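Local atomic coordinates of CofB (Escherichia coli, PDB entry 5AX6), a protein that serves as the homotrimeric minor pilin of the type IVb pilus CFA/III and probably takes part in assembly of that pilus. Residues V22-E27 / Y101-D106; Q29-V32 / I37-E40. All coordinates share one frame; numbering follows the deposited sequence.

Contact 1: residues V22-E27 / Y101-D106; sequences VDFVAE and YEFSKD. With ACT (acetate ion), chain B.
Phe24, on the last turn of helix 4-25, and Glu27, just beyond it, meet Phe103 and Lys105 of a loop without regular structure. The aromatic part is an offset T-shaped stack, in which Phe24 turns its edge toward the face of Phe103. The centroids lie 5.3 Å apart and the planes stand at 72°, with Phe24 CE1 and Phe103 CE1 the closest atoms at 3.6 Å. Phe24 reaches across because its CG lies anti to the backbone N (chi1 -179°), which swings the ring off the helix flank toward the loop. On one face of the Phe103 ring, near its rim, sits the carbonyl oxygen of Tyr101.

The charged part is a salt bridge: Lys105 NZ donates to the syn lone pair of Glu27 OE2 at 2.6 Å. Both chains are extended beyond CG and come from opposite directions. The other carboxylate oxygen, Glu27 OE1, accepts from Tyr107, so the two oxygens have different partners and the group's rotation is probably fixed. Asp238 of the second subunit brings a like charge close to Glu27, which the lysine probably offsets.

At the far end of the loop segment, Tyr101 OH makes a weak hydrogen bond to an acetate ion, probably from the crystallisation liquor.

Helix 4-25 ends here, with Val22 and Val25 packed on strand 139-148, while Phe103 rests on Ile30 of strand 29-34.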
ATOM      1  N   VAL A  22       3.710  -9.038  31.528  1.00 18.87           N
ATOM      2  CA  VAL A  22       4.921  -8.514  30.887  1.00 18.01           C
ATOM      3  C   VAL A  22       4.604  -7.349  29.950  1.00 17.06           C
ATOM      4  O   VAL A  22       5.349  -6.363  29.898  1.00 18.16           O
ATOM      5  CB  VAL A  22       5.644  -9.637  30.139  1.00 16.70           C
ATOM      6  CG1 VAL A  22       6.759  -9.080  29.254  1.00 24.72           C
ATOM      7  CG2 VAL A  22       6.195 -10.657  31.166  1.00 16.63           C
ATOM      8  N   ASP A  23       3.473  -7.440  29.248  1.00 17.75           N
ATOM      9  CA  ASP A  23       3.040  -6.356  28.366  1.00 20.49           C
ATOM     10  C   ASP A  23       2.850  -5.070  29.153  1.00 20.29           C
ATOM     11  O   ASP A  23       3.219  -3.990  28.699  1.00 18.07           O
ATOM     12  CB  ASP A  23       1.725  -6.712  27.645  1.00 19.20           C
ATOM     13  CG  ASP A  23       1.922  -7.621  26.437  1.00 23.73           C
ATOM     14  OD1 ASP A  23       3.064  -7.806  25.961  1.00 26.70           O
ATOM     15  OD2 ASP A  23       0.903  -8.157  25.953  1.00 26.51           O
ATOM     16  N   PHE A  24       2.278  -5.197  30.349  1.00 15.50           N
ATOM     17  CA  PHE A  24       2.028  -4.053  31.220  1.00 15.93           C
ATOM     18  C   PHE A  24       3.340  -3.429  31.695  1.00 18.06           C
ATOM     19  O   PHE A  24       3.522  -2.199  31.653  1.00 17.81           O
ATOM     20  CB  PHE A  24       1.176  -4.492  32.413  1.00 18.38           C
ATOM     21  CG  PHE A  24       0.823  -3.379  33.372  1.00 14.89           C
ATOM     22  CD1 PHE A  24      -0.056  -2.373  32.999  1.00 18.75           C
ATOM     23  CD2 PHE A  24       1.354  -3.360  34.655  1.00 16.82           C
ATOM     24  CE1 PHE A  24      -0.386  -1.345  33.886  1.00 20.97           C
ATOM     25  CE2 PHE A  24       1.016  -2.354  35.550  1.00 21.62           C
ATOM     26  CZ  PHE A  24       0.147  -1.349  35.167  1.00 20.04           C
ATOM     27  N   VAL A  25       4.247  -4.286  32.156  1.00 16.02           N
ATOM     28  CA  VAL A  25       5.571  -3.836  32.578  1.00 15.93           C
ATOM     29  C   VAL A  25       6.264  -3.090  31.430  1.00 16.00           C
ATOM     30  O   VAL A  25       6.955  -2.084  31.651  1.00 17.43           O
ATOM     31  CB  VAL A  25       6.441  -5.023  33.042  1.00 17.33           C
ATOM     32  CG1 VAL A  25       7.921  -4.627  33.185  1.00 15.74           C
ATOM     33  CG2 VAL A  25       5.927  -5.562  34.366  1.00 16.57           C
ATOM     34  N   ALA A  26       6.076  -3.582  30.208  1.00 16.61           N
ATOM     35  CA  ALA A  26       6.778  -3.014  29.046  1.00 21.36           C
ATOM     36  C   ALA A  26       6.172  -1.704  28.522  1.00 23.26           C
ATOM     37  O   ALA A  26       6.643  -1.149  27.519  1.00 21.20           O
ATOM     38  CB  ALA A  26       6.831  -4.034  27.932  1.00 17.64           C
ATOM     39  N   GLU A  27       5.127  -1.201  29.176  1.00 18.03           N
ATOM     40  CA  GLU A  27       4.580   0.101  28.787  1.00 20.79           C
ATOM     41  C   GLU A  27       4.829   1.133  29.874  1.00 24.16           C
ATOM     42  O   GLU A  27       4.132   1.155  30.881  1.00 23.16           O
ATOM     43  CB  GLU A  27       3.074   0.002  28.483  1.00 18.12           C
ATOM     44  CG  GLU A  27       2.764  -0.862  27.282  1.00 23.58           C
ATOM     45  CD  GLU A  27       1.266  -1.038  27.017  1.00 26.89           C
ATOM     46  OE1 GLU A  27       0.445  -0.353  27.666  1.00 20.70           O
ATOM     47  OE2 GLU A  27       0.920  -1.872  26.153  1.00 22.35           O
ATOM     48  N   TYR A 101      -7.131   2.569  38.187  1.00 21.41           N
ATOM     49  CA  TYR A 101      -6.896   2.778  36.768  1.00 20.25           C
ATOM     50  C   TYR A 101      -7.846   2.014  35.869  1.00 17.91           C
ATOM     51  O   TYR A 101      -7.962   0.778  35.931  1.00 18.94           O
ATOM     52  CB  TYR A 101      -5.443   2.408  36.422  1.00 18.68           C
ATOM     53  CG  TYR A 101      -4.478   3.189  37.265  1.00 23.32           C
ATOM     54  CD1 TYR A 101      -4.142   4.493  36.931  1.00 25.86           C
ATOM     55  CD2 TYR A 101      -3.944   2.644  38.416  1.00 21.66           C
ATOM     56  CE1 TYR A 101      -3.282   5.222  37.710  1.00 27.14           C
ATOM     57  CE2 TYR A 101      -3.084   3.366  39.211  1.00 23.20           C
ATOM     58  CZ  TYR A 101      -2.757   4.653  38.850  1.00 27.56           C
ATOM     59  OH  TYR A 101      -1.904   5.375  39.634  1.00 25.65           O
ATOM     60  N   GLU A 102      -8.527   2.762  35.012  1.00 19.18           N
ATOM     61  CA  GLU A 102      -9.301   2.156  33.957  1.00 21.58           C
ATOM     62  C   GLU A 102      -8.433   2.018  32.719  1.00 21.83           C
ATOM     63  O   GLU A 102      -8.467   2.884  31.845  1.00 22.69           O
ATOM     64  CB  GLU A 102     -10.551   2.988  33.642  1.00 20.29           C
ATOM     65  CG  GLU A 102     -11.434   2.378  32.556  1.00 21.93           C
ATOM     66  CD  GLU A 102     -11.997   1.009  32.938  1.00 25.27           C
ATOM     67  OE1 GLU A 102     -11.852   0.604  34.108  1.00 23.46           O
ATOM     68  OE2 GLU A 102     -12.589   0.337  32.068  1.00 22.38           O
ATOM     69  N   PHE A 103      -7.643   0.946  32.650  1.00 19.70           N
ATOM     70  CA  PHE A 103      -6.853   0.669  31.451  1.00 22.65           C
ATOM     71  C   PHE A 103      -7.744   0.603  30.211  1.00 26.68           C
ATOM     72  O   PHE A 103      -8.863   0.099  30.271  1.00 22.55           O
ATOM     73  CB  PHE A 103      -6.065  -0.629  31.629  1.00 19.20           C
ATOM     74  CG  PHE A 103      -5.291  -0.678  32.919  1.00 25.34           C
ATOM     75  CD1 PHE A 103      -4.285   0.239  33.164  1.00 20.82           C
ATOM     76  CD2 PHE A 103      -5.583  -1.624  33.890  1.00 22.50           C
ATOM     77  CE1 PHE A 103      -3.571   0.212  34.349  1.00 19.52           C
ATOM     78  CE2 PHE A 103      -4.871  -1.657  35.078  1.00 20.61           C
ATOM     79  CZ  PHE A 103      -3.879  -0.741  35.312  1.00 19.30           C
ATOM     80  N   SER A 104      -7.262   1.125  29.084  1.00 22.73           N
ATOM     81  CA  SER A 104      -8.090   1.166  27.872  1.00 23.25           C
ATOM     82  C   SER A 104      -8.264  -0.213  27.271  1.00 27.33           C
ATOM     83  O   SER A 104      -9.203  -0.444  26.520  1.00 27.31           O
ATOM     84  CB  SER A 104      -7.498   2.112  26.819  1.00 27.27           C
ATOM     85  OG  SER A 104      -6.221   1.667  26.400  1.00 31.63           O
ATOM     86  N   LYS A 105      -7.356  -1.121  27.616  1.00 22.05           N
ATOM     87  CA  LYS A 105      -7.389  -2.503  27.155  1.00 26.28           C
ATOM     88  C   LYS A 105      -7.145  -3.422  28.342  1.00 30.33           C
ATOM     89  O   LYS A 105      -6.555  -2.993  29.323  1.00 28.52           O
ATOM     90  CB  LYS A 105      -6.308  -2.724  26.102  1.00 31.37           C
ATOM     91  CG  LYS A 105      -4.897  -2.525  26.698  1.00 38.66           C
ATOM     92  CD  LYS A 105      -3.781  -2.701  25.669  1.00 46.79           C
ATOM     93  CE  LYS A 105      -2.435  -2.185  26.202  1.00 37.73           C
ATOM     94  NZ  LYS A 105      -1.439  -2.052  25.092  1.00 29.39           N
ATOM     95  N   ASP A 106      -7.556  -4.683  28.262  1.00 21.29           N
ATOM     96  CA  ASP A 106      -7.213  -5.639  29.318  1.00 23.14           C
ATOM     97  C   ASP A 106      -5.854  -6.284  29.068  1.00 23.88           C
ATOM     98  O   ASP A 106      -5.650  -6.941  28.053  1.00 26.72           O
ATOM     99  CB  ASP A 106      -8.275  -6.733  29.429  1.00 21.48           C
ATOM    100  CG  ASP A 106      -9.635  -6.181  29.791  1.00 26.59           C
ATOM    101  OD1 ASP A 106      -9.760  -5.593  30.884  1.00 25.28           O
ATOM    102  OD2 ASP A 106     -10.570  -6.332  28.982  1.00 30.38           O
TER
HETATM  103  C   ACT B 601      -0.792   4.259  43.024  1.00 40.35           C
HETATM  104  O   ACT B 601       0.040   4.900  42.339  1.00 48.96           O
HETATM  105  OXT ACT B 601      -0.332   3.502  43.930  1.00 34.25           O
HETATM  106  CH3 ACT B 601      -2.260   4.418  42.753  1.00 38.16           C

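Contact 2: residues Q29-V32 / I37-E40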
ATOM      1  N   GLN A  29       4.502   4.388  29.396  1.00 18.68           N
ATOM      2  CA  GLN A  29       3.354   5.256  29.190  1.00 22.08           C
ATOM      3  C   GLN A  29       2.158   4.384  28.824  1.00 24.53           C
ATOM      4  O   GLN A  29       2.261   3.536  27.937  1.00 21.25           O
ATOM      5  CB  GLN A  29       3.630   6.283  28.086  1.00 23.27           C
ATOM      6  CG  GLN A  29       4.774   7.249  28.403  1.00 23.24           C
ATOM      7  CD  GLN A  29       4.475   8.167  29.586  1.00 29.61           C
ATOM      8  OE1 GLN A  29       5.059   8.028  30.668  1.00 36.57           O
ATOM      9  NE2 GLN A  29       3.577   9.117  29.380  1.00 30.83           N
ATOM     10  N   ILE A  30       1.034   4.568  29.508  1.00 21.05           N
ATOM     11  CA  ILE A  30      -0.134   3.730  29.232  1.00 18.76           C
ATOM     12  C   ILE A  30      -1.357   4.561  28.910  1.00 21.31           C
ATOM     13  O   ILE A  30      -1.446   5.719  29.311  1.00 22.40           O
ATOM     14  CB  ILE A  30      -0.481   2.798  30.423  1.00 20.85           C
ATOM     15  CG1 ILE A  30      -0.725   3.619  31.686  1.00 19.15           C
ATOM     16  CG2 ILE A  30       0.640   1.822  30.663  1.00 20.70           C
ATOM     17  CD1 ILE A  30      -1.224   2.784  32.860  1.00 23.65           C
ATOM     18  N   THR A  31      -2.303   3.953  28.198  1.00 21.78           N
ATOM     19  CA  THR A  31      -3.566   4.606  27.883  1.00 23.78           C
ATOM     20  C   THR A  31      -4.630   4.199  28.906  1.00 20.39           C
ATOM     21  O   THR A  31      -4.905   3.016  29.085  1.00 19.83           O
ATOM     22  CB  THR A  31      -4.062   4.249  26.458  1.00 23.19           C
ATOM     23  OG1 THR A  31      -3.045   4.560  25.495  1.00 26.44           O
ATOM     24  CG2 THR A  31      -5.321   5.041  26.119  1.00 25.10           C
ATOM     25  N   VAL A  32      -5.207   5.185  29.582  1.00 20.21           N
ATOM     26  CA  VAL A  32      -6.304   4.937  30.516  1.00 20.87           C
ATOM     27  C   VAL A  32      -7.509   5.767  30.117  1.00 29.60           C
ATOM     28  O   VAL A  32      -7.405   6.653  29.270  1.00 24.61           O
ATOM     29  CB  VAL A  32      -5.916   5.273  31.961  1.00 19.89           C
ATOM     30  CG1 VAL A  32      -4.785   4.347  32.435  1.00 20.45           C
ATOM     31  CG2 VAL A  32      -5.504   6.735  32.075  1.00 25.05           C
ATOM     32  N   ILE A  37     -12.731   9.759  28.435  1.00 38.93           N
ATOM     33  CA  ILE A  37     -11.853   9.809  27.259  1.00 38.66           C
ATOM     34  C   ILE A  37     -10.459   9.222  27.510  1.00 33.89           C
ATOM     35  O   ILE A  37      -9.976   9.193  28.643  1.00 34.29           O
ATOM     36  CB  ILE A  37     -11.695  11.256  26.738  1.00 44.05           C
ATOM     37  CG1 ILE A  37     -11.495  12.225  27.903  1.00 42.39           C
ATOM     38  CG2 ILE A  37     -12.911  11.668  25.913  1.00 46.26           C
ATOM     39  CD1 ILE A  37     -10.055  12.598  28.146  1.00 46.26           C
ATOM     40  N   GLU A  38      -9.829   8.751  26.436  1.00 35.87           N
ATOM     41  CA  GLU A  38      -8.493   8.171  26.505  1.00 31.11           C
ATOM     42  C   GLU A  38      -7.451   9.231  26.822  1.00 41.85           C
ATOM     43  O   GLU A  38      -7.466  10.328  26.268  1.00 30.00           O
ATOM     44  CB  GLU A  38      -8.147   7.459  25.197  1.00 31.49           C
ATOM     45  CG  GLU A  38      -9.049   6.267  24.907  1.00 41.39           C
ATOM     46  CD  GLU A  38      -8.580   5.434  23.728  1.00 41.78           C
ATOM     47  OE1 GLU A  38      -7.743   5.916  22.938  1.00 43.60           O
ATOM     48  OE2 GLU A  38      -9.052   4.286  23.596  1.00 57.00           O
ATOM     49  N   LYS A  39      -6.550   8.890  27.734  1.00 30.60           N
ATOM     50  CA  LYS A  39      -5.509   9.797  28.177  1.00 30.10           C
ATOM     51  C   LYS A  39      -4.235   8.985  28.382  1.00 26.63           C
ATOM     52  O   LYS A  39      -4.300   7.832  28.814  1.00 26.35           O
ATOM     53  CB  LYS A  39      -5.932  10.498  29.470  1.00 31.88           C
ATOM     54  CG  LYS A  39      -4.868  11.365  30.100  1.00 39.25           C
ATOM     55  CD  LYS A  39      -5.316  11.830  31.480  1.00 51.60           C
ATOM     56  CE  LYS A  39      -4.287  12.735  32.142  1.00 60.65           C
ATOM     57  NZ  LYS A  39      -4.668  13.040  33.553  1.00 44.96           N
ATOM     58  N   GLU A  40      -3.087   9.562  28.040  1.00 25.14           N
ATOM     59  CA  GLU A  40      -1.813   8.906  28.309  1.00 22.44           C
ATOM     60  C   GLU A  40      -1.317   9.320  29.673  1.00 26.03           C
ATOM     61  O   GLU A  40      -1.259  10.511  29.989  1.00 26.56           O
ATOM     62  CB  GLU A  40      -0.753   9.258  27.257  1.00 31.32           C
ATOM     63  CG  GLU A  40      -1.160   8.980  25.836  1.00 32.98           C
ATOM     64  CD  GLU A  40      -1.433   7.519  25.593  1.00 37.14           C
ATOM     65  OE1 GLU A  40      -0.475   6.713  25.660  1.00 39.67           O
ATOM     66  OE2 GLU A  40      -2.609   7.174  25.335  1.00 34.40           O
TER
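Glu38 meets Thr31 on one face of a two-stranded antiparallel hairpin, its CB lying 3.8 Å from the methyl carbon Thr31 CG2. Its chain runs extended past that methyl, so the aliphatic part of the glutamate makes the closest approach, with the carboxylate more loosely alongside. From the backbone, Glu38 CA points its hydrogen at the carbonyl of Val32.

Lys39 forms the hydrogen-bonded pair with Val32. Lys39 N donates to Val32 O at 2.8 Å, and Val32 N returns a straighter bond to Lys39 O at 2.9 Å (168° at the hydrogen). On the face that Lys39 shares with Val32, the lysine chain leads away from the partner strand to a salt bridge with Glu34, while Val32 CG2 lies over Lys39 O.

Glu40 faces Thr31 in the non-hydrogen-bonded pair, with CA atoms 4.7 Å apart. Its chain bends at chi2 (-62°), turning the carboxylate toward Thr31; Thr31 OG1 then donates to the syn lone pair of Glu40 OE2 at 2.7 Å. Beneath it, Glu40 CA makes a CA-H...O contact with Ile30 O.

Arg240 of the second subunit joins this cluster, forming a salt bridge to Glu40 OE1 and hydrogen bonds to Thr31 OG1 and Gln29 O. The glutamate is thus held by a hydroxyl through one oxygen and an arginine through the other, which probably favours its charged form and ties the hairpin to the trimer interface.

In the fold
Contact 1 is buried, whereas contact 2 is a partly exposed hairpin whose second strand faces outward; their centres lie about 10 Å apart in the pilin domain. Strand 29-34 follows helix 4-25 directly and also connects the two contacts: Ser104 N probably donates to Thr31 O (3.0 Å). Loop 101-106 therefore touches both the helix end and the edge of strand 29-34 away from strand 37-42. Contact 1 relies on side chains, an edge-to-face ring pair and an ion pair, while contact 2 combines backbone pairing with a polar side-chain bond. Both reach the second subunit, whose Arg240 also makes a long, weak ion pair with Glu27.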